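Local coordinates for protein glycosyltransferase (Streptomyces viridochromogenes, PDB 2IUY) that probably transfers a sugar from a nucleotide-sugar donor during the biosynthesis of the antibiotic avilamycin A, as a retaining glycosyltransferase of family GT4, at residues Leu44-Glu49 with Ile324-Val329. Residues are numbered along the deposited sequence; the frame is centred on the assembly and turned at random.
Sequences LELGHE and IAERYV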
ATOM      1  N   LEU A  44       2.847  17.737   3.632  1.00  8.66           N
ATOM      2  CA  LEU A  44       3.647  18.546   4.514  1.00  9.83           C
ATOM      3  C   LEU A  44       4.820  19.188   3.776  1.00 11.48           C
ATOM      4  O   LEU A  44       5.143  20.348   4.028  1.00 12.54           O
ATOM      5  CB  LEU A  44       4.140  17.693   5.698  1.00 10.31           C
ATOM      6  CG  LEU A  44       3.086  17.197   6.721  1.00 10.79           C
ATOM      7  CD1 LEU A  44       3.743  16.177   7.704  1.00 10.15           C
ATOM      8  CD2 LEU A  44       2.399  18.391   7.465  1.00  8.66           C
ATOM      9  N   GLU A  45       5.485  18.441   2.883  1.00 11.58           N
ATOM     10  CA  GLU A  45       6.616  18.989   2.140  1.00 12.98           C
ATOM     11  C   GLU A  45       6.130  20.088   1.208  1.00 13.13           C
ATOM     12  O   GLU A  45       6.859  21.062   0.925  1.00 13.66           O
ATOM     13  CB  GLU A  45       7.305  17.908   1.305  1.00 12.80           C
ATOM     14  CG  GLU A  45       8.832  18.032   1.248  1.00 20.20           C
ATOM     15  CD  GLU A  45       9.496  16.703   0.878  1.00 25.45           C
ATOM     16  OE1 GLU A  45       9.457  15.749   1.695  1.00 30.75           O
ATOM     17  OE2 GLU A  45      10.076  16.616  -0.221  1.00 30.15           O
ATOM     18  N   LEU A  46       4.914  19.923   0.705  1.00 12.34           N
ATOM     19  CA  LEU A  46       4.279  20.961  -0.138  1.00 12.78           C
ATOM     20  C   LEU A  46       3.794  22.190   0.599  1.00 12.68           C
ATOM     21  O   LEU A  46       3.354  23.126  -0.049  1.00 13.67           O
ATOM     22  CB  LEU A  46       3.112  20.381  -0.940  1.00 11.91           C
ATOM     23  CG  LEU A  46       3.510  19.362  -2.000  1.00 11.30           C
ATOM     24  CD1 LEU A  46       2.325  18.535  -2.410  1.00 11.26           C
ATOM     25  CD2 LEU A  46       4.233  20.017  -3.230  1.00 12.98           C
ATOM     26  N   GLY A  47       3.805  22.181   1.931  1.00 13.06           N
ATOM     27  CA  GLY A  47       3.457  23.383   2.712  1.00 12.91           C
ATOM     28  C   GLY A  47       2.059  23.382   3.309  1.00 12.76           C
ATOM     29  O   GLY A  47       1.678  24.337   3.980  1.00 12.35           O
ATOM     30  N   HIS A  48       1.307  22.291   3.097  1.00 12.14           N
ATOM     31  CA  HIS A  48      -0.050  22.113   3.679  1.00 11.12           C
ATOM     32  C   HIS A  48      -0.070  21.617   5.105  1.00 11.50           C
ATOM     33  O   HIS A  48       0.893  21.000   5.576  1.00 10.49           O
ATOM     34  CB  HIS A  48      -0.890  21.215   2.766  1.00 11.61           C
ATOM     35  CG  HIS A  48      -0.883  21.706   1.348  1.00 13.01           C
ATOM     36  ND1 HIS A  48      -1.493  22.878   0.982  1.00 10.57           N
ATOM     37  CD2 HIS A  48      -0.220  21.270   0.252  1.00 13.15           C
ATOM     38  CE1 HIS A  48      -1.290  23.096  -0.304  1.00 14.15           C
ATOM     39  NE2 HIS A  48      -0.512  22.139  -0.768  1.00 13.18           N
ATOM     40  N   GLU A  49      -1.146  21.949   5.824  1.00 10.84           N
ATOM     41  CA  GLU A  49      -1.248  21.564   7.195  1.00 12.15           C
ATOM     42  C   GLU A  49      -2.038  20.237   7.268  1.00 11.99           C
ATOM     43  O   GLU A  49      -3.019  20.090   6.594  1.00 12.36           O
ATOM     44  CB  GLU A  49      -1.900  22.699   7.994  1.00 11.95           C
ATOM     45  CG  GLU A  49      -1.480  22.725   9.410  1.00 17.29           C
ATOM     46  CD  GLU A  49      -2.184  23.779  10.232  1.00 22.37           C
ATOM     47  OE1 GLU A  49      -2.741  24.732   9.620  1.00 23.59           O
ATOM     48  OE2 GLU A  49      -2.179  23.616  11.487  1.00 22.18           O
ATOM     49  N   ILE A 324       2.862  12.565  -6.147  1.00 10.48           N
ATOM     50  CA  ILE A 324       1.540  12.015  -5.825  1.00  9.72           C
ATOM     51  C   ILE A 324       0.742  12.966  -4.937  1.00  9.00           C
ATOM     52  O   ILE A 324      -0.428  13.183  -5.176  1.00  8.16           O
ATOM     53  CB  ILE A 324       1.651  10.665  -5.106  1.00  9.73           C
ATOM     54  CG1 ILE A 324       2.302   9.630  -6.042  1.00 10.22           C
ATOM     55  CG2 ILE A 324       0.235  10.185  -4.588  1.00  8.00           C
ATOM     56  CD1 ILE A 324       1.602   9.523  -7.433  1.00  8.57           C
ATOM     57  N   ALA A 325       1.394  13.552  -3.932  1.00  8.49           N
ATOM     58  CA  ALA A 325       0.714  14.560  -3.123  1.00  9.05           C
ATOM     59  C   ALA A 325       0.191  15.732  -3.969  1.00  9.26           C
ATOM     60  O   ALA A 325      -0.885  16.233  -3.718  1.00  8.24           O
ATOM     61  CB  ALA A 325       1.604  15.055  -1.971  1.00  8.52           C
ATOM     62  N   GLU A 326       0.965  16.200  -4.938  1.00 10.50           N
ATOM     63  CA  GLU A 326       0.515  17.341  -5.735  1.00 12.99           C
ATOM     64  C   GLU A 326      -0.625  16.930  -6.648  1.00 10.13           C
ATOM     65  O   GLU A 326      -1.536  17.672  -6.855  1.00 10.04           O
ATOM     66  CB  GLU A 326       1.694  18.081  -6.443  1.00 14.36           C
ATOM     67  CG  GLU A 326       2.327  17.414  -7.646  1.00 19.55           C
ATOM     68  CD  GLU A 326       3.635  18.118  -8.119  1.00 20.10           C
ATOM     69  OE1 GLU A 326       4.019  19.157  -7.501  1.00 27.80           O
ATOM     70  OE2 GLU A 326       4.282  17.605  -9.082  1.00 27.66           O
ATOM     71  N   ARG A 327      -0.635  15.685  -7.101  1.00 10.48           N
ATOM     72  CA  ARG A 327      -1.812  15.133  -7.771  1.00 10.40           C
ATOM     73  C   ARG A 327      -3.081  15.141  -6.922  1.00 10.19           C
ATOM     74  O   ARG A 327      -4.145  15.558  -7.396  1.00  9.92           O
ATOM     75  CB  ARG A 327      -1.526  13.728  -8.372  1.00 10.56           C
ATOM     76  CG  ARG A 327      -0.662  13.877  -9.618  1.00 14.94           C
ATOM     77  CD  ARG A 327      -0.085  12.577 -10.022  1.00 21.68           C
ATOM     78  NE  ARG A 327      -1.112  11.642 -10.528  1.00 20.07           N
ATOM     79  CZ  ARG A 327      -0.804  10.476 -11.099  1.00 19.97           C
ATOM     80  NH1 ARG A 327       0.489  10.131 -11.249  1.00 17.64           N
ATOM     81  NH2 ARG A 327      -1.774   9.680 -11.543  1.00 18.44           N
ATOM     82  N   TYR A 328      -2.974  14.707  -5.684  1.00  8.29           N
ATOM     83  CA  TYR A 328      -4.104  14.878  -4.767  1.00 10.24           C
ATOM     84  C   TYR A 328      -4.577  16.317  -4.531  1.00 10.20           C
ATOM     85  O   TYR A 328      -5.766  16.558  -4.565  1.00  9.39           O
ATOM     86  CB  TYR A 328      -3.827  14.198  -3.425  1.00 10.06           C
ATOM     87  CG  TYR A 328      -4.063  12.729  -3.499  1.00 11.71           C
ATOM     88  CD1 TYR A 328      -5.352  12.242  -3.699  1.00 12.13           C
ATOM     89  CD2 TYR A 328      -2.999  11.810  -3.384  1.00 12.43           C
ATOM     90  CE1 TYR A 328      -5.605  10.879  -3.731  1.00 11.97           C
ATOM     91  CE2 TYR A 328      -3.231  10.443  -3.437  1.00 11.86           C
ATOM     92  CZ  TYR A 328      -4.551   9.998  -3.598  1.00 12.32           C
ATOM     93  OH  TYR A 328      -4.835   8.676  -3.676  1.00 13.45           O
ATOM     94  N   VAL A 329      -3.639  17.253  -4.304  1.00 10.09           N
ATOM     95  CA  VAL A 329      -3.983  18.660  -4.118  1.00 11.12           C
ATOM     96  C   VAL A 329      -4.758  19.190  -5.313  1.00 11.73           C
ATOM     97  O   VAL A 329      -5.734  19.930  -5.143  1.00 13.50           O
ATOM     98  CB  VAL A 329      -2.715  19.517  -3.826  1.00 11.30           C
ATOM     99  CG1 VAL A 329      -3.038  21.040  -3.785  1.00 13.42           C
ATOM    100  CG2 VAL A 329      -2.059  19.073  -2.498  1.00 11.24           C
TER
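Leu46 reaches across to helix 321-336 and touches Ala325, Glu326 and Val329 with a single methyl. Its CB points toward that helix. CG is 4.7 Å from Ala325 CB, and CB stays farther back. Chi1 of -67° sets CG anti to the carbonyl carbon, and chi2 of 162° then swings CD1 onto the helix. CD1 lies 3.6 Å from Ala325 CB. It is 3.7 Å from Glu326 N, so it rests on the helix backbone too. Glu326 CB borders it at 4.1 Å. Val329 CG2 is a looser neighbour, 4.4 Å from CD1. CD2 stands back on the Glu326 side, without close contact. Leu46 also touches Val322, one turn before Glu326.

His48 makes the second part of the contact. Its ring and Val329 approach from opposite directions, and the methyl meets the ring obliquely. Val329 CG2 is 3.8 Å from His48 NE2 and 4.0 Å from His48 CD2. ND1 of the same ring is hydrogen-bonded to Leu4 N, which helps to fix the ring's rotation. No hydrogen bond joins the two segments. Between Leu46 and His48 the chain turns at Gly47, which has positive phi and ends helix 31-45 in a Schellman motif.

This turn belongs to the beta-alpha-beta crossover formed by strand 5-9, helix 31-45 and strand 49-53 in the N-terminal Rossmann-like domain. Helix 321-336 comes from the end of the chain and packs back on that domain, as in other GT-B enzymes. Ala325 and Val329 extend the contact to Leu43 of helix 31-45, and Tyr328 OH is hydrogen-bonded to Ser110 OG on strand 106-111.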